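Local coordinates for pmbA-related protein (Thermotoga maritima, PDB 1VL4) that probably acts as a metallopeptidase of the PmbA/TldD family and may modulate DNA gyrase, at residues Ser44-Asn49 and Val151-Tyr156; Gly180-Met185 and Glu211-Arg216; Ala186-Ala191 and Glu219-Leu224; Ser197-Ala202 and Lys427-Thr432. One frame throughout, in Å; residues are numbered along the deposited sequence. Where two conformers were deposited one is given.

Overall arrangement
Contacts 1, 2 and 3 all use a long six-stranded antiparallel sheet, and contact 4 ties its edge strand 194-202 to the C-terminal part of the chain. Contact 1 pairs strands 32-48 and 148-167. Strand 172-188 follows in the sheet, and helix 210-223 packs along it in contact 2 and, one step further on, in contact 3; their centres are about 15 Å apart. Contact 4 lies about 11 Å from contact 2 and 17 Å from contact 1, centre to centre. Along the chain contact 1 closes first, whereas contacts 2, 3 and 4 interleave. Contact 1 thus joins the first and central family regions, and contact 4 the central and C-terminal ones.

Contact 1. Residues Ser44-Asn49 and Val151-Tyr156; sequences SLRLAN and VPTVMY
Leu45 and Tyr156 face each other as an antiparallel hydrogen-bonded pair: Leu45 N to Tyr156 O and Tyr156 N to Leu45 O both measure 2.9 Å. Two residues along, Leu47 and Val154 do the same, with Leu47 N 2.9 Å from Val154 O and Val154 N 3.1 Å from Leu47 O. Between them comes the non-hydrogen-bonded pair Arg46 and Met155, where Arg46 CA lies 3.2 Å from Val154 O in a CA-H...O contact. The tight side is the face carrying Leu45, Leu47, Val154 and Tyr156. Leu45 holds CG between its backbone N and carbonyl carbon (chi1 70°), which sets CG 3.9 Å from Tyr156 CB; helix 128-143 packs on this face, with Ala135 against Leu45 and Lys131 against Tyr156. The face of Arg46 and Met155 is looser. Met155 CG rests 3.5 Å from Leu45 O, while the Arg46 guanidinium turns to a salt bridge with Asp53 on the next strand. Toward Asn49 the pairing frays: its N reaches Pro152 O in a weak bond of 3.4 Å, and a water donates to Val151 O and, weakly, to Leu47 O. Hydrogen-bonded and non-hydrogen-bonded pairs taking turns, their side chains on alternate faces, characterise an antiparallel beta sheet, here in its central pair of strands.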
loop_
_atom_site.group_PDB
_atom_site.type_symbol
_atom_site.label_atom_id
_atom_site.label_comp_id
_atom_site.label_asym_id
_atom_site.label_seq_id
_atom_site.Cartn_x
_atom_site.Cartn_y
_atom_site.Cartn_z
ATOM N N SER A 44 -11.661 -11.559 -8.269
ATOM C CA SER A 44 -10.354 -11.687 -8.873
ATOM C C SER A 44 -9.784 -13.051 -8.637
ATOM O O SER A 44 -10.130 -13.704 -7.669
ATOM C CB SER A 44 -9.411 -10.673 -8.238
ATOM O OG SER A 44 -9.154 -11.011 -6.895
ATOM N N LEU A 45 -8.911 -13.475 -9.533
ATOM C CA LEU A 45 -8.162 -14.652 -9.381
ATOM C C LEU A 45 -6.754 -14.590 -10.002
ATOM O O LEU A 45 -6.506 -13.888 -11.015
ATOM C CB LEU A 45 -8.933 -15.853 -9.876
ATOM C CG LEU A 45 -9.185 -16.013 -11.345
ATOM C CD1 LEU A 45 -7.940 -16.621 -12.021
ATOM C CD2 LEU A 45 -10.391 -16.933 -11.525
ATOM N N ARG A 46 -5.847 -15.322 -9.353
ATOM C CA ARG A 46 -4.436 -15.405 -9.788
ATOM C C ARG A 46 -3.986 -16.822 -9.853
ATOM O O ARG A 46 -4.200 -17.586 -8.907
ATOM C CB ARG A 46 -3.578 -14.619 -8.820
ATOM C CG ARG A 46 -2.098 -14.591 -9.131
ATOM C CD ARG A 46 -1.341 -13.798 -8.047
ATOM N NE ARG A 46 -0.757 -14.676 -7.019
ATOM C CZ ARG A 46 -0.457 -14.299 -5.773
ATOM N NH1 ARG A 46 -0.711 -13.060 -5.343
ATOM N NH2 ARG A 46 0.080 -15.172 -4.934
ATOM N N LEU A 47 -3.415 -17.184 -10.998
ATOM C CA LEU A 47 -2.705 -18.426 -11.183
ATOM C C LEU A 47 -1.206 -18.146 -11.045
ATOM O O LEU A 47 -0.686 -17.171 -11.582
ATOM C CB LEU A 47 -2.968 -18.997 -12.580
ATOM C CG LEU A 47 -4.415 -19.030 -13.061
ATOM C CD1 LEU A 47 -4.427 -19.802 -14.376
ATOM C CD2 LEU A 47 -5.332 -19.701 -12.027
ATOM N N ALA A 48 -0.546 -19.015 -10.319
ATOM C CA ALA A 48 0.873 -18.957 -10.068
ATOM C C ALA A 48 1.469 -20.200 -10.717
ATOM O O ALA A 48 1.186 -21.302 -10.296
ATOM C CB ALA A 48 1.119 -18.983 -8.577
ATOM N N ASN A 49 2.258 -20.026 -11.758
ATOM C CA ASN A 49 2.726 -21.157 -12.556
ATOM C C ASN A 49 1.599 -22.144 -12.889
ATOM O O ASN A 49 1.731 -23.339 -12.719
ATOM C CB ASN A 49 3.898 -21.837 -11.826
ATOM C CG ASN A 49 5.084 -20.879 -11.654
ATOM O OD1 ASN A 49 5.708 -20.441 -12.640
ATOM N ND2 ASN A 49 5.365 -20.509 -10.406
ATOM N N VAL A 151 5.310 -19.521 -16.443
ATOM C CA VAL A 151 4.307 -18.470 -16.524
ATOM C C VAL A 151 3.968 -18.062 -15.091
ATOM O O VAL A 151 3.059 -18.610 -14.466
ATOM C CB VAL A 151 3.085 -18.943 -17.344
ATOM C CG1 VAL A 151 2.127 -17.798 -17.540
ATOM C CG2 VAL A 151 3.531 -19.500 -18.692
ATOM N N PRO A 152 4.739 -17.122 -14.540
ATOM C CA PRO A 152 4.669 -16.978 -13.090
ATOM C C PRO A 152 3.329 -16.427 -12.625
ATOM O O PRO A 152 2.912 -16.683 -11.501
ATOM C CB PRO A 152 5.781 -15.966 -12.793
ATOM C CG PRO A 152 6.631 -15.932 -14.060
ATOM C CD PRO A 152 5.706 -16.193 -15.151
ATOM N N THR A 153 2.676 -15.653 -13.486
ATOM C CA THR A 153 1.444 -15.033 -13.149
ATOM C C THR A 153 0.476 -14.974 -14.317
ATOM O O THR A 153 0.830 -14.646 -15.422
ATOM C CB THR A 153 1.683 -13.612 -12.563
ATOM O OG1 THR A 153 2.397 -13.715 -11.342
ATOM C CG2 THR A 153 0.383 -12.902 -12.252
ATOM N N VAL A 154 -0.780 -15.314 -14.012
ATOM C CA VAL A 154 -1.937 -14.880 -14.801
ATOM C C VAL A 154 -2.931 -14.316 -13.800
ATOM O O VAL A 154 -3.218 -14.925 -12.750
ATOM C CB VAL A 154 -2.579 -16.028 -15.602
ATOM C CG1 VAL A 154 -3.896 -15.611 -16.201
ATOM C CG2 VAL A 154 -1.648 -16.538 -16.674
ATOM N N MET A 155 -3.424 -13.144 -14.099
ATOM C CA MET A 155 -4.411 -12.527 -13.253
ATOM C C MET A 155 -5.663 -12.045 -14.004
ATOM O O MET A 155 -5.597 -11.344 -15.003
ATOM C CB MET A 155 -3.771 -11.401 -12.470
ATOM C CG MET A 155 -4.563 -10.953 -11.239
ATOM S SD MET A 155 -3.953 -9.360 -10.669
ATOM C CE MET A 155 -2.184 -9.874 -10.589
ATOM N N TYR A 156 -6.809 -12.397 -13.427
ATOM C CA TYR A 156 -8.132 -11.977 -13.868
ATOM C C TYR A 156 -8.760 -11.088 -12.779
ATOM O O TYR A 156 -8.727 -11.427 -11.587
ATOM C CB TYR A 156 -9.012 -13.241 -14.112
ATOM C CG TYR A 156 -10.487 -12.891 -14.394
ATOM C CD1 TYR A 156 -11.395 -12.676 -13.343
ATOM C CD2 TYR A 156 -10.946 -12.719 -15.703
ATOM C CE1 TYR A 156 -12.716 -12.292 -13.584
ATOM C CE2 TYR A 156 -12.247 -12.384 -15.950
ATOM C CZ TYR A 156 -13.141 -12.157 -14.879
ATOM O OH TYR A 156 -14.450 -11.776 -15.145
HETATM O O HOH W 1 0.229 -18.952 -14.138
#

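Contact 2. Residues Gly180-Met185 and Glu211-Arg216; sequences GFLFAM and EEIGKR
Ile213 keeps CG1 anti to its carbonyl carbon (chi1 -72°), and this spreads its two branches over two alternate residues of the strand: the CG1-CD1 arm reaches to Leu182, and the CG2 methyl settles over Ala184. Leu182 has CG anti to its own backbone N (chi1 -173°), which lays its side chain obliquely across the isoleucine, where it receives CD1 along its flank. CD1 sits 3.8 Å from Leu182 CB and 3.9 Å from Leu182 CD2, and it also rests against the backbone, 3.7 Å from Leu182 O. The shorter branch does similar work one strand repeat further on, with CG2 4.0 Å from Ala184 CB. Next to it Gly214 has no side chain to hold the helix off, and its CA comes to 4.3 Å from Ala184 CB; the two CA atoms here are the nearest across the contact, 5.8 Å apart. No hydrogen bond joins the segments; the side chains that meet are all apolar, and the contact is buried. An alanine in place of Ile213 would probably leave a gap beside Leu182 and strip the methyl cover from Ala184, as both branches would be gone. The helix runs at 28° to the strand, in nearly the same direction, with the axes 7.6 Å apart. Its flank carries on past these residues, Ala217 touching Ala184 and Pro210 touching Leu182, while Ile213 also meets Glu200 of strand 194-202. On its other edge strand 172-188 is bonded to strand 148-167, whose Tyr156 and Val154 pack against Leu182 and Ala184.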
loop_
_atom_site.group_PDB
_atom_site.type_symbol
_atom_site.label_atom_id
_atom_site.label_comp_id
_atom_site.label_asym_id
_atom_site.label_seq_id
_atom_site.Cartn_x
_atom_site.Cartn_y
_atom_site.Cartn_z
ATOM N N GLY A 180 -13.279 -5.151 -16.436
ATOM C CA GLY A 180 -12.390 -6.258 -16.086
ATOM C C GLY A 180 -11.075 -6.133 -16.809
ATOM O O GLY A 180 -10.906 -5.271 -17.685
ATOM N N PHE A 181 -10.198 -7.074 -16.499
ATOM C CA PHE A 181 -8.738 -7.039 -16.775
ATOM C C PHE A 181 -8.299 -8.489 -16.796
ATOM O O PHE A 181 -8.775 -9.322 -15.985
ATOM C CB PHE A 181 -8.131 -6.221 -15.611
ATOM C CG PHE A 181 -6.662 -6.322 -15.401
ATOM C CD1 PHE A 181 -5.797 -5.414 -16.041
ATOM C CD2 PHE A 181 -6.130 -7.195 -14.435
ATOM C CE1 PHE A 181 -4.387 -5.433 -15.774
ATOM C CE2 PHE A 181 -4.768 -7.234 -14.161
ATOM C CZ PHE A 181 -3.877 -6.319 -14.826
ATOM N N LEU A 182 -7.437 -8.839 -17.754
ATOM C CA LEU A 182 -6.781 -10.100 -17.784
ATOM C C LEU A 182 -5.336 -9.814 -18.143
ATOM O O LEU A 182 -5.079 -9.066 -19.093
ATOM C CB LEU A 182 -7.402 -11.017 -18.816
ATOM C CG LEU A 182 -6.953 -12.467 -18.909
ATOM C CD1 LEU A 182 -6.991 -13.227 -17.587
ATOM C CD2 LEU A 182 -7.773 -13.218 -19.974
ATOM N N PHE A 183 -4.427 -10.433 -17.387
ATOM C CA PHE A 183 -2.994 -10.149 -17.433
ATOM C C PHE A 183 -2.276 -11.486 -17.424
ATOM O O PHE A 183 -2.689 -12.451 -16.777
ATOM C CB PHE A 183 -2.546 -9.285 -16.225
ATOM C CG PHE A 183 -1.005 -9.241 -15.977
ATOM C CD1 PHE A 183 -0.215 -8.262 -16.603
ATOM C CD2 PHE A 183 -0.386 -10.134 -15.128
ATOM C CE1 PHE A 183 1.118 -8.190 -16.398
ATOM C CE2 PHE A 183 0.973 -10.078 -14.929
ATOM C CZ PHE A 183 1.732 -9.081 -15.557
ATOM N N ALA A 184 -1.171 -11.546 -18.149
ATOM C CA ALA A 184 -0.297 -12.701 -18.113
ATOM C C ALA A 184 1.161 -12.270 -18.184
ATOM O O ALA A 184 1.493 -11.276 -18.862
ATOM C CB ALA A 184 -0.616 -13.632 -19.255
ATOM N N MET A 185 2.013 -13.010 -17.483
ATOM C CA MET A 185 3.469 -12.781 -17.523
ATOM C C MET A 185 4.179 -14.108 -17.763
ATOM O O MET A 185 3.907 -15.107 -17.066
ATOM C CB MET A 185 3.980 -12.117 -16.220
ATOM C CG MET A 185 5.444 -11.624 -16.337
ATOM S SD MET A 185 6.393 -12.015 -14.868
ATOM C CE MET A 185 8.003 -12.462 -15.508
ATOM N N GLU A 211 -6.379 -16.144 -25.237
ATOM C CA GLU A 211 -5.395 -16.743 -26.094
ATOM C C GLU A 211 -4.411 -15.679 -26.605
ATOM O O GLU A 211 -3.201 -15.875 -26.566
ATOM C CB GLU A 211 -6.111 -17.491 -27.244
ATOM C CG GLU A 211 -5.172 -18.135 -28.323
ATOM N N GLU A 212 -4.900 -14.547 -27.072
ATOM C CA GLU A 212 -3.969 -13.524 -27.554
ATOM C C GLU A 212 -3.117 -12.915 -26.435
ATOM O O GLU A 212 -1.944 -12.564 -26.650
ATOM C CB GLU A 212 -4.721 -12.429 -28.286
ATOM C CG GLU A 212 -3.836 -11.265 -28.745
ATOM C CD GLU A 212 -2.695 -11.719 -29.699
ATOM O OE1 GLU A 212 -2.766 -12.819 -30.293
ATOM O OE2 GLU A 212 -1.726 -10.959 -29.862
ATOM N N ILE A 213 -3.706 -12.766 -25.253
ATOM C CA ILE A 213 -2.999 -12.178 -24.140
ATOM C C ILE A 213 -1.830 -13.073 -23.701
ATOM O O ILE A 213 -0.738 -12.578 -23.410
ATOM C CB ILE A 213 -3.938 -11.897 -22.919
ATOM C CG1 ILE A 213 -4.857 -10.715 -23.230
ATOM C CG2 ILE A 213 -3.116 -11.590 -21.651
ATOM C CD1 ILE A 213 -6.094 -10.596 -22.326
ATOM N N GLY A 214 -2.084 -14.373 -23.585
ATOM C CA GLY A 214 -1.043 -15.331 -23.236
ATOM C C GLY A 214 0.030 -15.402 -24.313
ATOM O O GLY A 214 1.215 -15.401 -24.014
ATOM N N LYS A 215 -0.412 -15.441 -25.561
ATOM C CA LYS A 215 0.498 -15.459 -26.743
ATOM C C LYS A 215 1.420 -14.212 -26.759
ATOM O O LYS A 215 2.637 -14.337 -26.866
ATOM C CB LYS A 215 -0.347 -15.536 -28.013
ATOM C CG LYS A 215 0.443 -15.752 -29.310
ATOM C CD LYS A 215 -0.384 -15.442 -30.553
ATOM C CE LYS A 215 0.251 -16.016 -31.831
ATOM N NZ LYS A 215 -0.193 -15.257 -33.050
ATOM N N ARG A 216 0.850 -13.007 -26.628
ATOM C CA ARG A 216 1.681 -11.800 -26.452
ATOM C C ARG A 216 2.670 -11.787 -25.281
ATOM O O ARG A 216 3.770 -11.304 -25.448
ATOM C CB ARG A 216 0.856 -10.519 -26.433
ATOM C CG ARG A 216 0.093 -10.394 -27.700
ATOM C CD ARG A 216 -0.054 -9.001 -28.247
ATOM N NE ARG A 216 -1.452 -8.576 -28.299
ATOM C CZ ARG A 216 -1.916 -7.613 -29.095
ATOM N NH1 ARG A 216 -1.102 -6.961 -29.927
ATOM N NH2 ARG A 216 -3.199 -7.287 -29.055
#

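Contact 3. Residues Ala186-Ala191 and Glu219-Leu224; sequences AIARDA and EEAISL
Ala188 and Ala221 mark the point where strand and helix come nearest, their CA atoms only 5.3 Å apart. The short segments run in much the same direction, 24° between them, with axes 7.0 Å from each other at closest approach. That spacing is consistent with the small side chains facing each other. Ala188 CB and Ala221 CB meet methyl to methyl at 3.7 Å, and each also lies against the opposing main chain: Ala188 CB is 3.6 Å from Ala221 O, and Ala221 CB is 3.7 Å from Ala186 O. Ile222 adds a fringe from the next position on the helix, CG1 standing 4.3 Å from Ala188 CB, while its side chain also touches Asp145 and Arg147. Beyond the strand, Asp190 has its CB toward segment 219-224, and with CG anti to the backbone N (chi1 -164°) its carboxylate approaches Leu224. Asp190 OD2 is 3.8 Å from Leu224 O, an encounter of two acceptors that gives no bond. Leu224 O is instead bonded to Ser227 OG. In chemical terms the two halves differ. Aliphatic carbons, packed on each other and on main-chain oxygens, make the strand-helix contact, with no hydrogen bond across it, whereas the Asp190 carboxylate, paired with Arg194 in a salt bridge, also accepts from Gly226 N and thereby links the residues after strand 172-188 to those after the helix.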
loop_
_atom_site.group_PDB
_atom_site.type_symbol
_atom_site.label_atom_id
_atom_site.label_comp_id
_atom_site.label_asym_id
_atom_site.label_seq_id
_atom_site.Cartn_x
_atom_site.Cartn_y
_atom_site.Cartn_z
ATOM N N ALA A 186 5.092 -14.109 -18.736
ATOM C CA ALA A 186 5.844 -15.290 -19.079
ATOM C C ALA A 186 7.355 -15.071 -18.912
ATOM O O ALA A 186 7.841 -13.953 -18.957
ATOM C CB ALA A 186 5.494 -15.738 -20.469
ATOM N N ILE A 187 8.073 -16.145 -18.627
ATOM C CA ILE A 187 9.567 -16.143 -18.584
ATOM C C ILE A 187 10.143 -17.074 -19.647
ATOM O O ILE A 187 9.798 -18.261 -19.681
ATOM C CB ILE A 187 10.096 -16.553 -17.194
ATOM C CG1 ILE A 187 9.594 -15.542 -16.147
ATOM C CG2 ILE A 187 11.648 -16.658 -17.193
ATOM C CD1 ILE A 187 9.982 -15.831 -14.746
ATOM N N ALA A 188 11.043 -16.520 -20.499
ATOM C CA ALA A 188 11.708 -17.248 -21.583
ATOM C C ALA A 188 13.148 -17.654 -21.185
ATOM O O ALA A 188 13.822 -16.979 -20.407
ATOM C CB ALA A 188 11.732 -16.397 -22.842
ATOM N N ARG A 189 13.581 -18.800 -21.695
ATOM C CA ARG A 189 14.885 -19.340 -21.395
ATOM C C ARG A 189 16.002 -18.543 -22.073
ATOM O O ARG A 189 15.981 -18.356 -23.274
ATOM C CB ARG A 189 14.938 -20.778 -21.874
ATOM C CG ARG A 189 16.260 -21.455 -21.628
ATOM C CD ARG A 189 16.269 -22.836 -22.203
ATOM N NE ARG A 189 15.450 -23.762 -21.445
ATOM C CZ ARG A 189 14.189 -24.086 -21.751
ATOM N NH1 ARG A 189 13.570 -23.623 -22.851
ATOM N NH2 ARG A 189 13.547 -24.909 -20.969
ATOM N N ASP A 190 16.988 -18.077 -21.284
ATOM C CA ASP A 190 18.154 -17.385 -21.831
ATOM C C ASP A 190 19.290 -17.351 -20.786
ATOM O O ASP A 190 19.065 -17.689 -19.624
ATOM C CB ASP A 190 17.738 -15.964 -22.273
ATOM C CG ASP A 190 18.736 -15.299 -23.197
ATOM O OD1 ASP A 190 19.570 -16.005 -23.792
ATOM O OD2 ASP A 190 18.672 -14.052 -23.335
ATOM N N ALA A 191 20.495 -16.958 -21.195
ATOM C CA ALA A 191 21.624 -16.763 -20.263
ATOM C C ALA A 191 21.235 -16.069 -18.940
ATOM O O ALA A 191 21.703 -16.447 -17.852
ATOM C CB ALA A 191 22.716 -15.983 -20.952
ATOM N N GLU A 219 5.506 -14.054 -26.575
ATOM C CA GLU A 219 6.191 -13.267 -27.638
ATOM C C GLU A 219 7.072 -12.162 -27.060
ATOM O O GLU A 219 8.199 -11.980 -27.480
ATOM C CB GLU A 219 5.171 -12.681 -28.619
ATOM C CG GLU A 219 4.514 -13.740 -29.511
ATOM C CD GLU A 219 3.279 -13.236 -30.301
ATOM O OE1 GLU A 219 2.690 -12.178 -29.962
ATOM O OE2 GLU A 219 2.866 -13.941 -31.250
ATOM N N GLU A 220 6.552 -11.445 -26.074
ATOM C CA GLU A 220 7.322 -10.437 -25.365
ATOM C C GLU A 220 8.614 -11.007 -24.768
ATOM O O GLU A 220 9.724 -10.554 -25.079
ATOM C CB GLU A 220 6.461 -9.763 -24.310
ATOM C CG GLU A 220 5.360 -8.848 -24.871
ATOM C CD GLU A 220 5.913 -7.523 -25.421
ATOM O OE1 GLU A 220 6.476 -6.729 -24.622
ATOM O OE2 GLU A 220 5.754 -7.272 -26.642
ATOM N N ALA A 221 8.482 -12.056 -23.981
ATOM C CA ALA A 221 9.629 -12.686 -23.349
ATOM C C ALA A 221 10.641 -13.256 -24.349
ATOM O O ALA A 221 11.852 -13.094 -24.188
ATOM C CB ALA A 221 9.141 -13.799 -22.393
ATOM N N ILE A 222 10.132 -13.939 -25.368
ATOM C CA ILE A 222 10.967 -14.639 -26.332
ATOM C C ILE A 222 11.808 -13.671 -27.167
ATOM O O ILE A 222 12.953 -13.962 -27.526
ATOM C CB ILE A 222 10.091 -15.497 -27.261
ATOM C CG1 ILE A 222 9.670 -16.785 -26.555
ATOM C CG2 ILE A 222 10.819 -15.875 -28.565
ATOM C CD1 ILE A 222 8.431 -17.450 -27.159
ATOM N N SER A 223 11.215 -12.525 -27.491
ATOM C CA SER A 223 11.867 -11.529 -28.319
ATOM C C SER A 223 13.117 -10.934 -27.657
ATOM O O SER A 223 13.983 -10.379 -28.354
ATOM C CB SER A 223 10.891 -10.430 -28.699
ATOM O OG SER A 223 10.556 -9.645 -27.592
ATOM N N LEU A 224 13.211 -11.062 -26.333
ATOM C CA LEU A 224 14.382 -10.592 -25.588
ATOM C C LEU A 224 15.487 -11.648 -25.495
ATOM O O LEU A 224 16.565 -11.374 -24.949
ATOM C CB LEU A 224 13.986 -10.127 -24.186
ATOM C CG LEU A 224 13.044 -8.939 -24.159
ATOM C CD1 LEU A 224 12.574 -8.732 -22.729
ATOM C CD2 LEU A 224 13.704 -7.689 -24.730
#

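Contact 4. Residues Ser197-Ala202 and Lys427-Thr432; sequences SWYELA and KVSQHT
Lys427 opens the second segment by driving its side chain between Trp198 and Tyr199. The chain is extended until its last torsion, where chi4 of 67° bends NZ round to Tyr199 O, a hydrogen bond of 2.8 Å whose donor is tilted out of the carbonyl plane. The same ammonium stands over the face of the Tyr199 ring, 4.0 Å from the centroid, in a cation-pi contact; toward Trp198 it is off-centre, 4.6 Å from the centroid of the six-membered ring. Lys427 CE shares the tyrosine face, 3.6 Å from Tyr199 CZ. At Val428 the backbone takes over: its O approaches the rim of that ring, 3.6 Å from Tyr199 CE1 and near the ring plane. Leu201 CD1 packs against the Ser429 backbone, 3.5 Å from Ser429 C, and Gln430 follows with its N 4.1 Å from the same methyl. A leucine in place of Tyr199 would probably leave the Lys427 ammonium without its tyrosine face and Val428 O without the ring edge beside it. Leu245 of helix 241-247 touches both Tyr199 and Lys427. The chemistry joins the edge strand of the central region to the C-terminal one by side chain to backbone and ring: a positive charge probably steadied by one carbonyl and two aromatic faces, with a leucine methyl packed on the backbone of Ser429 and Gln430.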
loop_
_atom_site.group_PDB
_atom_site.type_symbol
_atom_site.label_atom_id
_atom_site.label_comp_id
_atom_site.label_asym_id
_atom_site.label_seq_id
_atom_site.Cartn_x
_atom_site.Cartn_y
_atom_site.Cartn_z
ATOM N N SER A 197 5.293 -9.556 -20.487
ATOM C CA SER A 197 3.915 -9.548 -20.004
ATOM C C SER A 197 2.998 -8.803 -20.951
ATOM O O SER A 197 3.451 -8.067 -21.866
ATOM C CB SER A 197 3.836 -8.978 -18.592
ATOM O OG SER A 197 4.074 -7.585 -18.515
ATOM N N TRP A 198 1.703 -9.035 -20.787
ATOM C CA TRP A 198 0.711 -8.308 -21.554
ATOM C C TRP A 198 -0.599 -8.298 -20.756
ATOM O O TRP A 198 -0.871 -9.240 -20.021
ATOM C CB TRP A 198 0.508 -8.978 -22.933
ATOM C CG TRP A 198 -0.185 -8.092 -23.907
ATOM C CD1 TRP A 198 -1.479 -8.137 -24.285
ATOM C CD2 TRP A 198 0.391 -6.967 -24.577
ATOM N NE1 TRP A 198 -1.763 -7.100 -25.140
ATOM C CE2 TRP A 198 -0.622 -6.387 -25.360
ATOM C CE3 TRP A 198 1.674 -6.417 -24.609
ATOM C CZ2 TRP A 198 -0.402 -5.278 -26.160
ATOM C CZ3 TRP A 198 1.900 -5.319 -25.419
ATOM C CH2 TRP A 198 0.867 -4.769 -26.182
ATOM N N TYR A 199 -1.403 -7.250 -20.935
ATOM C CA TYR A 199 -2.735 -7.163 -20.336
ATOM C C TYR A 199 -3.694 -6.536 -21.328
ATOM O O TYR A 199 -3.288 -5.800 -22.272
ATOM C CB TYR A 199 -2.733 -6.317 -19.040
ATOM C CG TYR A 199 -2.380 -4.866 -19.261
ATOM C CD1 TYR A 199 -3.357 -3.899 -19.560
ATOM C CD2 TYR A 199 -1.069 -4.457 -19.197
ATOM C CE1 TYR A 199 -2.968 -2.543 -19.820
ATOM C CE2 TYR A 199 -0.696 -3.137 -19.445
ATOM C CZ TYR A 199 -1.634 -2.203 -19.766
ATOM O OH TYR A 199 -1.174 -0.927 -19.980
ATOM N N GLU A 200 -4.968 -6.824 -21.124
ATOM C CA GLU A 200 -6.046 -6.071 -21.792
ATOM C C GLU A 200 -7.022 -5.589 -20.682
ATOM O O GLU A 200 -7.257 -6.285 -19.696
ATOM C CB GLU A 200 -6.766 -6.944 -22.829
ATOM C CG GLU A 200 -6.052 -7.099 -24.216
ATOM C CD GLU A 200 -6.562 -8.292 -25.122
ATOM O OE1 GLU A 200 -7.682 -8.855 -24.911
ATOM O OE2 GLU A 200 -5.797 -8.644 -26.081
ATOM N N LEU A 201 -7.510 -4.358 -20.836
ATOM C CA LEU A 201 -8.639 -3.801 -20.028
ATOM C C LEU A 201 -9.874 -3.838 -20.906
ATOM O O LEU A 201 -9.772 -3.646 -22.124
ATOM C CB LEU A 201 -8.310 -2.378 -19.598
ATOM C CG LEU A 201 -7.314 -2.353 -18.452
ATOM C CD1 LEU A 201 -6.457 -1.092 -18.513
ATOM C CD2 LEU A 201 -8.038 -2.464 -17.120
ATOM N N ALA A 202 -11.016 -4.198 -20.331
ATOM C CA ALA A 202 -12.245 -4.331 -21.072
ATOM C C ALA A 202 -13.482 -3.941 -20.246
ATOM O O ALA A 202 -13.542 -4.123 -19.026
ATOM C CB ALA A 202 -12.392 -5.752 -21.544
ATOM N N LYS A 427 -3.003 2.627 -26.815
ATOM C CA LYS A 427 -3.311 1.605 -25.849
ATOM C C LYS A 427 -3.834 2.304 -24.585
ATOM O O LYS A 427 -3.410 3.403 -24.228
ATOM C CB LYS A 427 -2.083 0.744 -25.518
ATOM C CG LYS A 427 -2.360 -0.403 -24.550
ATOM C CD LYS A 427 -1.303 -1.452 -24.546
ATOM C CE LYS A 427 -1.452 -2.445 -23.382
ATOM N NZ LYS A 427 -2.644 -3.324 -23.438
ATOM N N VAL A 428 -4.745 1.633 -23.897
ATOM C CA VAL A 428 -5.372 2.186 -22.694
ATOM C C VAL A 428 -4.823 1.501 -21.427
ATOM O O VAL A 428 -4.628 0.266 -21.386
ATOM C CB VAL A 428 -6.917 1.997 -22.803
ATOM C CG1 VAL A 428 -7.614 2.409 -21.481
ATOM C CG2 VAL A 428 -7.447 2.761 -23.866
ATOM N N SER A 429 -4.556 2.284 -20.378
ATOM C CA SER A 429 -4.204 1.737 -19.103
ATOM C C SER A 429 -5.274 2.223 -18.110
ATOM O O SER A 429 -6.381 2.584 -18.512
ATOM C CB SER A 429 -2.796 2.206 -18.673
ATOM O OG SER A 429 -2.328 1.453 -17.592
ATOM N N GLN A 430 -4.920 2.297 -16.838
ATOM C CA GLN A 430 -5.870 2.608 -15.783
ATOM C C GLN A 430 -6.335 4.030 -15.798
ATOM O O GLN A 430 -7.540 4.292 -15.685
ATOM C CB GLN A 430 -5.271 2.286 -14.406
ATOM C CG GLN A 430 -5.079 0.787 -14.224
ATOM C CD GLN A 430 -4.991 0.387 -12.758
ATOM O OE1 GLN A 430 -4.988 1.241 -11.857
ATOM N NE2 GLN A 430 -4.952 -0.911 -12.512
ATOM N N HIS A 431 -5.379 4.949 -15.900
ATOM C CA HIS A 431 -5.669 6.369 -15.890
ATOM C C HIS A 431 -4.991 7.119 -17.048
ATOM O O HIS A 431 -5.105 8.324 -17.158
ATOM C CB HIS A 431 -5.220 6.953 -14.544
ATOM C CG HIS A 431 -5.598 6.101 -13.363
ATOM N ND1 HIS A 431 -6.877 6.078 -12.836
ATOM C CD2 HIS A 431 -4.877 5.202 -12.643
ATOM C CE1 HIS A 431 -6.919 5.223 -11.827
ATOM N NE2 HIS A 431 -5.721 4.671 -11.691
ATOM N N THR A 432 -4.247 6.397 -17.870
ATOM C CA THR A 432 -3.514 6.958 -18.993
ATOM C C THR A 432 -3.845 6.159 -20.249
ATOM O O THR A 432 -4.247 4.985 -20.206
ATOM C CB THR A 432 -1.993 6.973 -18.742
ATOM O OG1 THR A 432 -1.530 5.666 -18.429
ATOM C CG2 THR A 432 -1.611 7.892 -17.598
#